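2-aminomuconic 6-semialdehyde dehydrogenase (Pseudomonas sp., PDB 7BZV) catalyses the NAD+-dependent oxidation of 2-aminomuconic 6-semialdehyde in the meta-cleavage pathway of 2-aminophenol catabolism, and requires a tetrameric assembly to bind the cofactor. Local coordinates at residues B[44-49]-B[173-178]; B[50-55]-B[200-205]; B[82-87]-B[96-101]; B[264-269]-B[297-302]; B[273-278]-B[420-425]. One frame throughout, in Å; residues are numbered along the deposited sequence.

Contact 1: residues B[44-49]-B[173-178]; sequences AAVKAG and AVVVKP
Ala-173 begins the strand by setting its methyl against the backbone of Gly-49: Ala-173 CB lies 3.6 Å from Gly-49 CA and 3.8 Å from Gly-49 O. Because Gly-49 brings no side chain, the CA atoms of Gly-49 and Ala-173 can come as near as 5.1 Å. Val-174 turns to the other face of the sheet, where it packs on Ala-167 of helix 156-169. With Val-175 the side chains return to helix 39-52, and here both methyls are used. CG2 is 3.9 Å from Ala-45 CB and CG1 is 4.0 Å from the same atom, so the alanine methyl sits against the fork of the valine. This follows from the rotamer, in which CG1 stands anti to the backbone N (chi1 -180°) and leaves CG2 beside that nitrogen. Val-175 CG2 also lies beside Val-46, 4.1 Å from Val-46 N, with the two CG2 methyls in looser contact. Val-176, like Val-174, turns to the opposite face, onto Leu-160 and Val-164, and Lys-177 passes beyond the helix to lie on Ala-214 and Ile-218. This alternation, with helices on both faces of a parallel strand, fits the Rossmann-like nucleotide-binding domain of aldehyde dehydrogenases. The axes of helix 44-49 and strand 173-177 approach to 8.1 Å and run nearly antiparallel, at 163°. Across the interface the side chains offer only methyl groups and the strand's backbone is paired with Val-147, Val-202 and Asn-204, so shape and the exclusion of water, rather than polar bonds, hold helix to sheet.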
# COMPACT_ATOMS: atom_id res chain seq x y z
N ALA B 44 11.56 33.74 19.49
CA ALA B 44 11.50 32.95 20.72
C ALA B 44 10.69 31.68 20.52
O ALA B 44 11.09 30.60 20.98
CB ALA B 44 10.92 33.80 21.86
N ALA B 45 9.58 31.78 19.80
CA ALA B 45 8.76 30.60 19.55
C ALA B 45 9.53 29.56 18.74
O ALA B 45 9.48 28.36 19.04
CB ALA B 45 7.48 31.02 18.84
N VAL B 46 10.22 29.99 17.68
CA VAL B 46 10.92 29.01 16.85
C VAL B 46 12.00 28.31 17.65
O VAL B 46 12.23 27.10 17.53
CB VAL B 46 11.48 29.69 15.58
CG1 VAL B 46 12.41 28.72 14.85
CG2 VAL B 46 10.34 30.15 14.61
N LYS B 47 12.70 29.08 18.49
CA LYS B 47 13.78 28.51 19.27
C LYS B 47 13.25 27.60 20.35
O LYS B 47 13.81 26.52 20.59
CB LYS B 47 14.65 29.65 19.83
CG LYS B 47 15.36 30.45 18.71
CD LYS B 47 16.23 29.55 17.77
CE LYS B 47 16.89 28.35 18.50
NZ LYS B 47 17.34 27.24 17.57
N ALA B 48 12.13 27.98 20.99
CA ALA B 48 11.47 27.08 21.92
C ALA B 48 11.03 25.77 21.24
O ALA B 48 11.07 24.71 21.86
CB ALA B 48 10.28 27.77 22.57
N GLY B 49 10.60 25.82 19.98
CA GLY B 49 10.20 24.59 19.31
C GLY B 49 11.38 23.66 19.09
O GLY B 49 11.32 22.46 19.40
N ALA B 173 7.33 20.38 16.43
CA ALA B 173 6.75 21.49 17.18
C ALA B 173 6.10 22.43 16.18
O ALA B 173 6.45 22.43 15.00
CB ALA B 173 7.81 22.26 17.98
N VAL B 174 5.15 23.25 16.65
CA VAL B 174 4.50 24.17 15.73
C VAL B 174 4.55 25.60 16.26
O VAL B 174 4.58 25.84 17.48
CB VAL B 174 3.02 23.79 15.40
CG1 VAL B 174 2.98 22.45 14.75
CG2 VAL B 174 2.13 23.82 16.62
N VAL B 175 4.62 26.54 15.33
CA VAL B 175 4.39 27.96 15.59
C VAL B 175 3.23 28.39 14.72
O VAL B 175 3.32 28.35 13.49
CB VAL B 175 5.63 28.82 15.29
CG1 VAL B 175 5.33 30.27 15.59
CG2 VAL B 175 6.79 28.35 16.15
N VAL B 176 2.14 28.80 15.37
CA VAL B 176 0.82 28.94 14.76
C VAL B 176 0.42 30.40 14.83
O VAL B 176 0.50 31.00 15.91
CB VAL B 176 -0.20 28.06 15.50
CG1 VAL B 176 -1.57 28.63 15.38
CG2 VAL B 176 -0.10 26.63 15.01
N LYS B 177 -0.00 30.96 13.71
CA LYS B 177 -0.54 32.32 13.71
C LYS B 177 -1.95 32.32 13.15
O LYS B 177 -2.12 32.18 11.92
CB LYS B 177 0.31 33.29 12.90
CG LYS B 177 -0.15 34.77 13.08
CD LYS B 177 -0.24 35.53 11.74
CE LYS B 177 -1.66 35.96 11.35
NZ LYS B 177 -1.67 36.68 10.04
N PRO B 178 -2.98 32.45 13.97
CA PRO B 178 -4.35 32.47 13.44
C PRO B 178 -4.63 33.83 12.81
O PRO B 178 -3.92 34.81 13.05
CB PRO B 178 -5.22 32.27 14.68
CG PRO B 178 -4.37 32.99 15.82
CD PRO B 178 -2.94 32.67 15.44

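Contact 2: residues B[50-55]-B[200-205]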
# COMPACT_ATOMS: atom_id res chain seq x y z
N HIS B 50 12.48 24.20 18.55
CA HIS B 50 13.68 23.40 18.35
C HIS B 50 14.18 22.85 19.68
O HIS B 50 14.67 21.71 19.74
CB HIS B 50 14.75 24.24 17.65
CG HIS B 50 14.52 24.38 16.17
ND1 HIS B 50 14.54 23.30 15.32
CD2 HIS B 50 14.19 25.46 15.42
CE1 HIS B 50 14.27 23.71 14.09
NE2 HIS B 50 14.03 25.01 14.13
N ARG B 51 14.07 23.62 20.75
CA ARG B 51 14.51 23.11 22.05
C ARG B 51 13.58 22.00 22.53
O ARG B 51 14.05 21.01 23.11
CB ARG B 51 14.58 24.25 23.07
CG ARG B 51 14.81 23.83 24.52
CD ARG B 51 14.51 24.99 25.51
NE ARG B 51 15.03 26.26 25.00
CZ ARG B 51 14.38 27.42 25.05
NH1 ARG B 51 13.19 27.51 25.62
NH2 ARG B 51 14.94 28.49 24.53
N ALA B 52 12.27 22.13 22.29
CA ALA B 52 11.35 21.06 22.65
C ALA B 52 11.73 19.74 21.98
O ALA B 52 11.59 18.66 22.57
CB ALA B 52 9.92 21.47 22.29
N LEU B 53 12.23 19.81 20.75
CA LEU B 53 12.64 18.59 20.08
C LEU B 53 13.89 17.98 20.70
O LEU B 53 14.19 16.82 20.40
CB LEU B 53 12.87 18.87 18.59
CG LEU B 53 11.60 19.34 17.86
CD1 LEU B 53 11.90 19.65 16.41
CD2 LEU B 53 10.54 18.26 17.98
N GLU B 54 14.62 18.74 21.52
CA GLU B 54 15.73 18.19 22.29
C GLU B 54 15.28 17.62 23.63
O GLU B 54 16.10 17.09 24.36
CB GLU B 54 16.80 19.27 22.52
CG GLU B 54 17.57 19.66 21.27
CD GLU B 54 18.41 20.91 21.48
OE1 GLU B 54 19.13 21.31 20.54
OE2 GLU B 54 18.35 21.50 22.58
N GLY B 55 13.99 17.73 23.95
CA GLY B 55 13.48 17.18 25.20
C GLY B 55 12.48 16.06 25.02
O GLY B 55 12.57 15.28 24.07
N PRO B 200 6.08 22.08 27.00
CA PRO B 200 6.23 23.48 26.54
C PRO B 200 7.18 23.56 25.35
O PRO B 200 8.14 22.79 25.24
CB PRO B 200 6.78 24.21 27.78
CG PRO B 200 7.36 23.14 28.66
CD PRO B 200 6.53 21.89 28.39
N GLY B 201 6.88 24.48 24.44
CA GLY B 201 7.60 24.63 23.21
C GLY B 201 7.04 23.81 22.06
O GLY B 201 7.33 24.11 20.90
N VAL B 202 6.25 22.77 22.36
CA VAL B 202 5.68 21.94 21.29
C VAL B 202 4.62 22.71 20.52
O VAL B 202 4.60 22.69 19.28
CB VAL B 202 5.10 20.63 21.85
CG1 VAL B 202 4.37 19.84 20.71
CG2 VAL B 202 6.20 19.83 22.47
N PHE B 203 3.71 23.38 21.22
CA PHE B 203 2.66 24.17 20.59
C PHE B 203 2.81 25.63 20.98
O PHE B 203 2.60 25.99 22.15
CB PHE B 203 1.26 23.67 20.97
CG PHE B 203 0.14 24.40 20.29
CD1 PHE B 203 -0.37 25.59 20.82
CD2 PHE B 203 -0.42 23.91 19.11
CE1 PHE B 203 -1.39 26.24 20.19
CE2 PHE B 203 -1.45 24.57 18.48
CZ PHE B 203 -1.93 25.74 19.00
N ASN B 204 3.13 26.49 20.02
CA ASN B 204 3.33 27.91 20.26
C ASN B 204 2.36 28.73 19.41
O ASN B 204 2.12 28.41 18.24
CB ASN B 204 4.75 28.32 19.92
CG ASN B 204 5.77 27.58 20.73
OD1 ASN B 204 5.95 27.83 21.92
ND2 ASN B 204 6.44 26.62 20.09
N LEU B 205 1.81 29.77 20.01
CA LEU B 205 0.79 30.60 19.39
C LEU B 205 1.28 32.04 19.39
O LEU B 205 1.55 32.60 20.46
CB LEU B 205 -0.54 30.50 20.14
CG LEU B 205 -1.69 31.47 19.78
CD1 LEU B 205 -2.22 31.17 18.43
CD2 LEU B 205 -2.77 31.35 20.82
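Small-residue packing joins the C-terminal part of helix 39-52 to the loop that leads into strand 203-205, and the methyl of Ala-52 carries it. Ala-52 CB rests on three consecutive residues: it is 3.7 Å from Pro-200 O, 3.7 Å from Gly-201 C, and 4.1 Å from Val-202 CG2. With the valine chi1 at 174°, CG1 points off and CG2 is the methyl turned to the alanine. The CA atoms of Ala-52 and Gly-201 are 5.2 Å apart. Gly-201 has a positive phi of 90°, a backbone conformation suited to glycine. The loop closes a beta-alpha-beta crossover, in which strand 173-177, helix 184-196 and strand 203-205 follow one another and the two strands are parallel neighbours. Asn-204 of the strand reaches back to the loop, its ND2 donating to Gly-201 O at 2.8 Å in a bent bond whose donor stands above the plane of the carbonyl (54°). The other end of that amide, Asn-204 OD1, accepts from Asp-10 N, which fixes which way the amide is turned. On the helix side, Arg-51 forms a salt bridge with Asp-10, and His-50 NE2 is bonded to Asp-223 O. Ala-52 to Gly-55 form a type I turn, with Gly-55 N bonded to Ala-52 O at 2.9 Å.

Contact 3: residues B[82-87]-B[96-101]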
# COMPACT_ATOMS: atom_id res chain seq x y z
N ASP B 82 -17.16 25.96 24.75
CA ASP B 82 -16.20 27.05 24.73
C ASP B 82 -15.71 27.32 23.31
O ASP B 82 -15.67 28.48 22.86
CB ASP B 82 -15.01 26.72 25.64
CG ASP B 82 -15.39 26.65 27.11
OD1 ASP B 82 -16.53 27.01 27.45
OD2 ASP B 82 -14.53 26.24 27.92
N PHE B 83 -15.30 26.26 22.60
CA PHE B 83 -14.83 26.43 21.24
C PHE B 83 -15.93 26.98 20.36
O PHE B 83 -15.72 27.91 19.57
CB PHE B 83 -14.31 25.08 20.68
CG PHE B 83 -12.92 24.77 21.12
CD1 PHE B 83 -11.84 25.19 20.37
CD2 PHE B 83 -12.68 24.08 22.28
CE1 PHE B 83 -10.54 24.94 20.80
CE2 PHE B 83 -11.39 23.81 22.70
CZ PHE B 83 -10.32 24.23 21.96
N LEU B 84 -17.13 26.40 20.48
CA LEU B 84 -18.27 26.87 19.72
C LEU B 84 -18.52 28.36 19.95
O LEU B 84 -18.74 29.13 18.99
CB LEU B 84 -19.50 26.08 20.12
CG LEU B 84 -20.25 25.25 19.07
CD1 LEU B 84 -21.58 24.82 19.75
CD2 LEU B 84 -20.47 26.01 17.80
N ASP B 85 -18.51 28.78 21.22
CA ASP B 85 -18.82 30.17 21.57
C ASP B 85 -17.79 31.11 20.96
O ASP B 85 -18.14 32.11 20.32
CB ASP B 85 -18.85 30.36 23.09
CG ASP B 85 -20.06 29.68 23.76
OD1 ASP B 85 -21.03 29.32 23.09
OD2 ASP B 85 -20.03 29.52 25.00
N ALA B 86 -16.51 30.77 21.11
CA ALA B 86 -15.47 31.64 20.58
C ALA B 86 -15.54 31.71 19.06
O ALA B 86 -15.37 32.79 18.47
CB ALA B 86 -14.09 31.16 21.03
N GLU B 87 -15.73 30.56 18.40
CA GLU B 87 -15.77 30.55 16.95
C GLU B 87 -16.94 31.38 16.43
O GLU B 87 -16.80 32.16 15.47
CB GLU B 87 -15.85 29.10 16.44
CG GLU B 87 -15.48 28.95 14.97
CD GLU B 87 -14.00 28.79 14.77
OE1 GLU B 87 -13.21 29.45 15.50
OE2 GLU B 87 -13.61 27.97 13.89
N SER B 96 -25.96 26.43 13.28
CA SER B 96 -26.15 25.29 12.39
C SER B 96 -24.86 24.92 11.65
O SER B 96 -24.69 23.78 11.24
CB SER B 96 -27.23 25.60 11.37
OG SER B 96 -26.88 26.78 10.66
N MET B 97 -23.99 25.89 11.44
CA MET B 97 -22.70 25.64 10.79
C MET B 97 -21.64 25.22 11.81
O MET B 97 -20.98 24.19 11.64
CB MET B 97 -22.26 26.89 10.04
CG MET B 97 -20.88 26.82 9.36
SD MET B 97 -21.23 26.06 7.79
CE MET B 97 -19.64 25.73 6.95
N ALA B 98 -21.47 26.04 12.85
CA ALA B 98 -20.36 25.85 13.77
C ALA B 98 -20.51 24.55 14.56
O ALA B 98 -19.52 23.84 14.79
CB ALA B 98 -20.26 27.07 14.69
N ALA B 99 -21.73 24.18 14.91
CA ALA B 99 -21.94 22.99 15.73
C ALA B 99 -22.01 21.71 14.92
O ALA B 99 -22.01 20.61 15.50
CB ALA B 99 -23.23 23.12 16.54
N THR B 100 -22.11 21.80 13.60
CA THR B 100 -22.11 20.59 12.81
C THR B 100 -20.86 20.43 11.97
O THR B 100 -20.49 19.30 11.65
CB THR B 100 -23.32 20.53 11.88
OG1 THR B 100 -23.18 21.52 10.86
CG2 THR B 100 -24.59 20.74 12.68
N ILE B 101 -20.19 21.53 11.62
CA ILE B 101 -19.02 21.46 10.76
C ILE B 101 -17.78 21.87 11.54
O ILE B 101 -16.87 21.06 11.76
CB ILE B 101 -19.22 22.33 9.51
CG1 ILE B 101 -20.32 21.69 8.65
CG2 ILE B 101 -17.91 22.51 8.75
CD1 ILE B 101 -20.62 22.39 7.40
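Leu-84 meets Ala-98 and Ala-99 with no flat group in the interface: no ring or carboxylate has a face or edge in it. The Phe-83 ring touches nothing of 96-101; it packs on Leu-188 and Val-192 of helix 184-196 and on Ile-103 further along helix 95-119. The Glu-87 carboxylate is held by Thr-185 OG1 and Leu-157 N. What remains is the aliphatic packing of a helical hairpin: helices 80-91 and 95-119, consecutive and joined by a short connection, set a leucine against two alanines. Leu-84 CD2 is modelled 3.3 Å from Ala-98 CB, tighter than usual for two carbons, and 3.6 Å from Ala-99 N, while Leu-84 CD1 lies 4.0 Å from Ala-99 CB. CD2 thus spans both alanines, and CD1 touches Ala-99 alone. The leucine chi1 of -119° falls well off a staggered position, so the exact place of the CD2 methyl is doubtful. The alanines stand where their helix widens into a pi-like turn, at 98-101. Just before it, Met-97 O is shared by Thr-100 N and Ile-101 N, and Thr-100 OG1 donates to Ser-96 O at 2.7 Å, tilted 19° from the carbonyl plane.

Contact 4: residues B[264-269]-B[297-302]; sequences ADCDFE and RPIFDR
Phe-268 and Arg-302 form the close part of this contact, with the guanidinium lying flat over one face of the ring. Their planes differ by 17°, and Arg-302 CZ stands 3.7 Å from the ring centroid, 16° off the normal, which defines a cation-pi stack. The arginine chain is extended from CG to NE, so it slides across the whole ring: Arg-302 CG is 3.6 Å from Phe-268 CZ, while Arg-302 NH2 reaches Phe-268 CD2 at 3.4 Å. Arg-302 CD adds a CH-pi contact over the same face. A second close patch lies at Ile-299, whose CG1 occupies the crowded position between backbone N and carbonyl carbon (chi1 54°). From there Ile-299 CD1 comes to 3.7 Å from Ala-264 CA, and Ile-299 CG2 to 4.0 Å from Ala-264 CB. Ala-264 and Phe-268 lie in the crossover connection of a beta-alpha-beta unit (strand 258-262, helix 268-280, parallel strand 290-296); Ile-299 and Arg-302 are on helix 297-312, which follows it. Asp-267 is the N-cap of helix 268-280, its OD1 accepting from Lys-270 N. Packing is looser toward Cys-266, whose SG is 4.5 Å from Ile-299 CD1. On the solvent side, Glu-269 is poorly ordered and touches a crystal neighbour; its OE2 stays 4.5 Å from Arg-302 NH2, beyond a salt bridge, so any attraction is at most weak and uncertain.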
# COMPACT_ATOMS: atom_id res chain seq x y z
N ALA B 264 -29.50 17.59 -16.60
CA ALA B 264 -30.95 17.47 -16.56
C ALA B 264 -31.42 16.18 -15.91
O ALA B 264 -32.54 16.14 -15.37
CB ALA B 264 -31.49 17.59 -17.99
N ASP B 265 -30.61 15.12 -15.94
CA ASP B 265 -31.03 13.85 -15.33
C ASP B 265 -30.72 13.78 -13.84
O ASP B 265 -30.85 12.71 -13.24
CB ASP B 265 -30.42 12.65 -16.06
CG ASP B 265 -28.91 12.59 -15.93
OD1 ASP B 265 -28.35 13.28 -15.07
OD2 ASP B 265 -28.26 11.85 -16.70
N CYS B 266 -30.34 14.89 -13.22
CA CYS B 266 -30.01 14.83 -11.79
C CYS B 266 -31.25 14.55 -10.96
O CYS B 266 -32.39 14.71 -11.41
CB CYS B 266 -29.33 16.13 -11.32
SG CYS B 266 -30.39 17.56 -11.17
N ASP B 267 -31.02 14.07 -9.74
CA ASP B 267 -32.06 14.06 -8.73
C ASP B 267 -32.27 15.50 -8.28
O ASP B 267 -31.48 16.04 -7.50
CB ASP B 267 -31.67 13.14 -7.57
CG ASP B 267 -32.76 13.03 -6.53
OD1 ASP B 267 -33.40 14.07 -6.20
OD2 ASP B 267 -33.00 11.92 -6.06
N PHE B 268 -33.34 16.13 -8.78
CA PHE B 268 -33.43 17.59 -8.69
C PHE B 268 -33.53 18.05 -7.24
O PHE B 268 -32.89 19.04 -6.85
CB PHE B 268 -34.64 18.05 -9.52
CG PHE B 268 -34.68 19.53 -9.76
CD1 PHE B 268 -34.05 20.08 -10.85
CD2 PHE B 268 -35.39 20.35 -8.91
CE1 PHE B 268 -34.13 21.46 -11.08
CE2 PHE B 268 -35.47 21.70 -9.12
CZ PHE B 268 -34.84 22.25 -10.20
N GLU B 269 -34.31 17.36 -6.43
CA GLU B 269 -34.48 17.81 -5.05
C GLU B 269 -33.20 17.65 -4.26
O GLU B 269 -32.84 18.53 -3.48
CB GLU B 269 -35.64 17.06 -4.36
CG GLU B 269 -37.04 17.50 -4.83
CD GLU B 269 -37.19 19.03 -4.98
OE1 GLU B 269 -36.73 19.78 -4.09
OE2 GLU B 269 -37.77 19.48 -5.99
N ARG B 297 -29.33 22.99 -20.40
CA ARG B 297 -30.37 23.90 -20.90
C ARG B 297 -31.79 23.45 -20.56
O ARG B 297 -32.59 24.30 -20.15
CB ARG B 297 -30.23 24.06 -22.42
CG ARG B 297 -31.11 25.13 -23.12
CD ARG B 297 -30.43 25.70 -24.42
NE ARG B 297 -30.21 27.11 -24.13
CZ ARG B 297 -29.06 27.74 -24.20
NH1 ARG B 297 -27.98 27.12 -24.64
NH2 ARG B 297 -29.01 29.01 -23.84
N PRO B 298 -32.17 22.18 -20.73
CA PRO B 298 -33.58 21.81 -20.50
C PRO B 298 -34.07 22.00 -19.07
O PRO B 298 -35.29 22.06 -18.86
CB PRO B 298 -33.64 20.33 -20.90
CG PRO B 298 -32.51 20.18 -21.91
CD PRO B 298 -31.41 21.10 -21.39
N ILE B 299 -33.18 22.10 -18.07
CA ILE B 299 -33.63 22.39 -16.72
C ILE B 299 -33.18 23.76 -16.24
O ILE B 299 -33.38 24.09 -15.07
CB ILE B 299 -33.20 21.30 -15.71
CG1 ILE B 299 -31.70 21.06 -15.76
CG2 ILE B 299 -34.00 20.02 -15.95
CD1 ILE B 299 -31.21 20.52 -14.46
N PHE B 300 -32.61 24.60 -17.11
CA PHE B 300 -32.06 25.88 -16.66
C PHE B 300 -33.14 26.77 -16.04
O PHE B 300 -32.95 27.35 -14.97
CB PHE B 300 -31.39 26.60 -17.82
CG PHE B 300 -30.89 27.96 -17.47
CD1 PHE B 300 -29.65 28.13 -16.89
CD2 PHE B 300 -31.64 29.08 -17.76
CE1 PHE B 300 -29.19 29.38 -16.59
CE2 PHE B 300 -31.17 30.33 -17.47
CZ PHE B 300 -29.96 30.48 -16.87
N ASP B 301 -34.29 26.88 -16.70
CA ASP B 301 -35.34 27.75 -16.17
C ASP B 301 -35.90 27.19 -14.86
O ASP B 301 -36.12 27.94 -13.90
CB ASP B 301 -36.47 27.91 -17.19
CG ASP B 301 -36.11 28.84 -18.32
OD1 ASP B 301 -35.20 29.69 -18.15
OD2 ASP B 301 -36.74 28.71 -19.39
N ARG B 302 -36.20 25.89 -14.83
CA ARG B 302 -36.67 25.28 -13.60
C ARG B 302 -35.68 25.51 -12.47
O ARG B 302 -36.06 25.83 -11.34
CB ARG B 302 -36.90 23.79 -13.82
CG ARG B 302 -37.41 23.03 -12.61
CD ARG B 302 -37.57 21.54 -12.92
NE ARG B 302 -37.84 20.77 -11.72
CZ ARG B 302 -37.71 19.45 -11.61
NH1 ARG B 302 -37.31 18.73 -12.64
NH2 ARG B 302 -37.99 18.86 -10.47

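Contact 5: residues B[273-278]-B[420-425]; sequences DGMMRA and TIWTTN
A Met-aromatic contact between Met-275 and Trp-422 pins helix 268-280 onto strand 418-422, within the seven-stranded sheet that in this family belongs to the catalytic domain. The axes of helix 273-278 and strand 420-422 run almost antiparallel, at 162°, and approach to 10.6 Å. Met-275 SD lies 3.8 Å from Trp-422 NE1 and 4.6 Å from the centroid of the five-membered ring, at 53° to the ring normal, so its approach is oblique. Bends at chi2 and chi3 of the methionine curl the thioether back to this place, where Met-275 SD also meets the methyl Thr-420 CG2 at 4.1 Å. On the six-membered ring, Trp-422 CZ2 is 3.9 Å from Gly-274 CA; the bare backbone of the glycine lets the ring come this near the helix. The indole N-H makes a weak bond, Trp-422 NE1 to Thr-420 OG1 at 3.0 Å with an angle of 121°; the main partner of Thr-420 OG1 is Thr-445 O. After the strand, an ST turn forms as Asn-425 N donates to Thr-423 OG1 at 3.0 Å, and Asn-425 OD1 caps the next helix at Arg-428 N. Backbone hydrogen bonds from Thr-424 reach a second subunit. Met-275 is enclosed further by Ala-260 and Ile-262 of strand 258-262 and by Val-293 of strand 290-296, while Met-276, one residue on, faces helix 297-312 at Leu-307 and Ile-311.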
# COMPACT_ATOMS: atom_id res chain seq x y z
N ASP B 273 -30.89 20.85 -2.59
CA ASP B 273 -30.40 20.85 -1.21
C ASP B 273 -28.89 21.03 -1.17
O ASP B 273 -28.34 21.78 -0.35
CB ASP B 273 -30.74 19.53 -0.51
CG ASP B 273 -32.18 19.43 -0.11
OD1 ASP B 273 -32.90 20.43 -0.15
OD2 ASP B 273 -32.59 18.32 0.25
N GLY B 274 -28.19 20.26 -2.01
CA GLY B 274 -26.73 20.30 -2.03
C GLY B 274 -26.18 21.61 -2.57
O GLY B 274 -25.22 22.15 -2.03
N MET B 275 -26.79 22.14 -3.62
CA MET B 275 -26.33 23.39 -4.20
C MET B 275 -26.58 24.58 -3.28
O MET B 275 -25.77 25.51 -3.25
CB MET B 275 -26.97 23.61 -5.56
CG MET B 275 -26.38 22.70 -6.67
SD MET B 275 -24.59 22.85 -6.82
CE MET B 275 -24.39 24.59 -7.14
N MET B 276 -27.68 24.58 -2.51
CA MET B 276 -27.84 25.66 -1.53
C MET B 276 -26.68 25.70 -0.57
O MET B 276 -26.25 26.80 -0.17
CB MET B 276 -29.16 25.58 -0.77
CG MET B 276 -30.23 25.83 -1.71
SD MET B 276 -30.54 27.62 -1.95
CE MET B 276 -29.61 28.12 -3.37
N ARG B 277 -26.12 24.54 -0.21
CA ARG B 277 -24.94 24.56 0.65
C ARG B 277 -23.69 24.99 -0.12
O ARG B 277 -22.92 25.84 0.35
CB ARG B 277 -24.76 23.17 1.29
CG ARG B 277 -25.87 22.86 2.32
CD ARG B 277 -25.91 21.40 2.78
NE ARG B 277 -24.61 20.90 3.21
CZ ARG B 277 -24.12 21.08 4.42
NH1 ARG B 277 -24.83 21.74 5.32
NH2 ARG B 277 -22.92 20.56 4.73
N ALA B 278 -23.47 24.40 -1.30
CA ALA B 278 -22.30 24.72 -2.11
C ALA B 278 -22.22 26.21 -2.42
O ALA B 278 -21.12 26.74 -2.65
CB ALA B 278 -22.31 23.94 -3.43
N THR B 420 -18.34 20.28 -8.26
CA THR B 420 -19.47 19.46 -7.83
C THR B 420 -20.37 19.21 -9.04
O THR B 420 -20.80 20.15 -9.71
CB THR B 420 -20.25 20.12 -6.68
OG1 THR B 420 -21.36 19.28 -6.28
CG2 THR B 420 -20.75 21.50 -7.06
N ILE B 421 -20.62 17.93 -9.32
CA ILE B 421 -21.33 17.44 -10.49
C ILE B 421 -22.59 16.70 -10.04
O ILE B 421 -22.49 15.79 -9.22
CB ILE B 421 -20.48 16.42 -11.28
CG1 ILE B 421 -19.03 16.91 -11.49
CG2 ILE B 421 -21.13 16.02 -12.58
CD1 ILE B 421 -19.00 18.09 -12.31
N TRP B 422 -23.71 16.96 -10.70
CA TRP B 422 -25.01 16.37 -10.35
C TRP B 422 -25.57 15.68 -11.60
O TRP B 422 -25.91 16.34 -12.58
CB TRP B 422 -25.98 17.44 -9.81
CG TRP B 422 -25.49 17.96 -8.46
CD1 TRP B 422 -24.55 18.94 -8.25
CD2 TRP B 422 -25.84 17.47 -7.15
NE1 TRP B 422 -24.32 19.09 -6.92
CE2 TRP B 422 -25.08 18.20 -6.22
CE3 TRP B 422 -26.74 16.50 -6.69
CZ2 TRP B 422 -25.20 18.01 -4.86
CZ3 TRP B 422 -26.84 16.31 -5.34
CH2 TRP B 422 -26.07 17.06 -4.44
N THR B 423 -25.67 14.35 -11.53
CA THR B 423 -26.23 13.50 -12.58
C THR B 423 -26.55 12.15 -11.97
O THR B 423 -25.89 11.73 -11.01
CB THR B 423 -25.24 13.31 -13.75
OG1 THR B 423 -25.79 12.41 -14.72
CG2 THR B 423 -23.95 12.67 -13.26
N THR B 424 -27.54 11.47 -12.53
CA THR B 424 -27.81 10.08 -12.15
C THR B 424 -27.28 9.10 -13.18
O THR B 424 -27.52 7.90 -13.05
CB THR B 424 -29.32 9.84 -11.92
OG1 THR B 424 -30.05 10.17 -13.10
CG2 THR B 424 -29.78 10.71 -10.78
N ASN B 425 -26.58 9.59 -14.20
CA ASN B 425 -26.04 8.73 -15.26
C ASN B 425 -24.68 8.18 -14.85
O ASN B 425 -23.74 8.94 -14.62
CB ASN B 425 -25.91 9.51 -16.56
CG ASN B 425 -25.46 8.62 -17.74
OD1 ASN B 425 -24.29 8.20 -17.82
ND2 ASN B 425 -26.37 8.32 -18.63

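In the fold
From the N terminus, helix 39-52 takes part first, tied to strand 173-177 by contact 1 and to the approach of strand 203-205 by contact 2. These loops cross, and the two strands are sheet neighbours, with Val-174 N bonded to Val-202 O. Contact 3 closes a short loop between helices 80-91 and 95-119, nested inside both. Contacts 4 and 5 come next, in series with the first three, and their own loops cross, sharing helix 268-280; Asp-265 links them by accepting from Thr-423 OG1 and Thr-424 OG1. Contacts 1 and 4 lie on opposite sides of the chain's centre, centres about 51 Å apart, whereas contact 3 reaches contact 5 where Ile-101 packs on Arg-277.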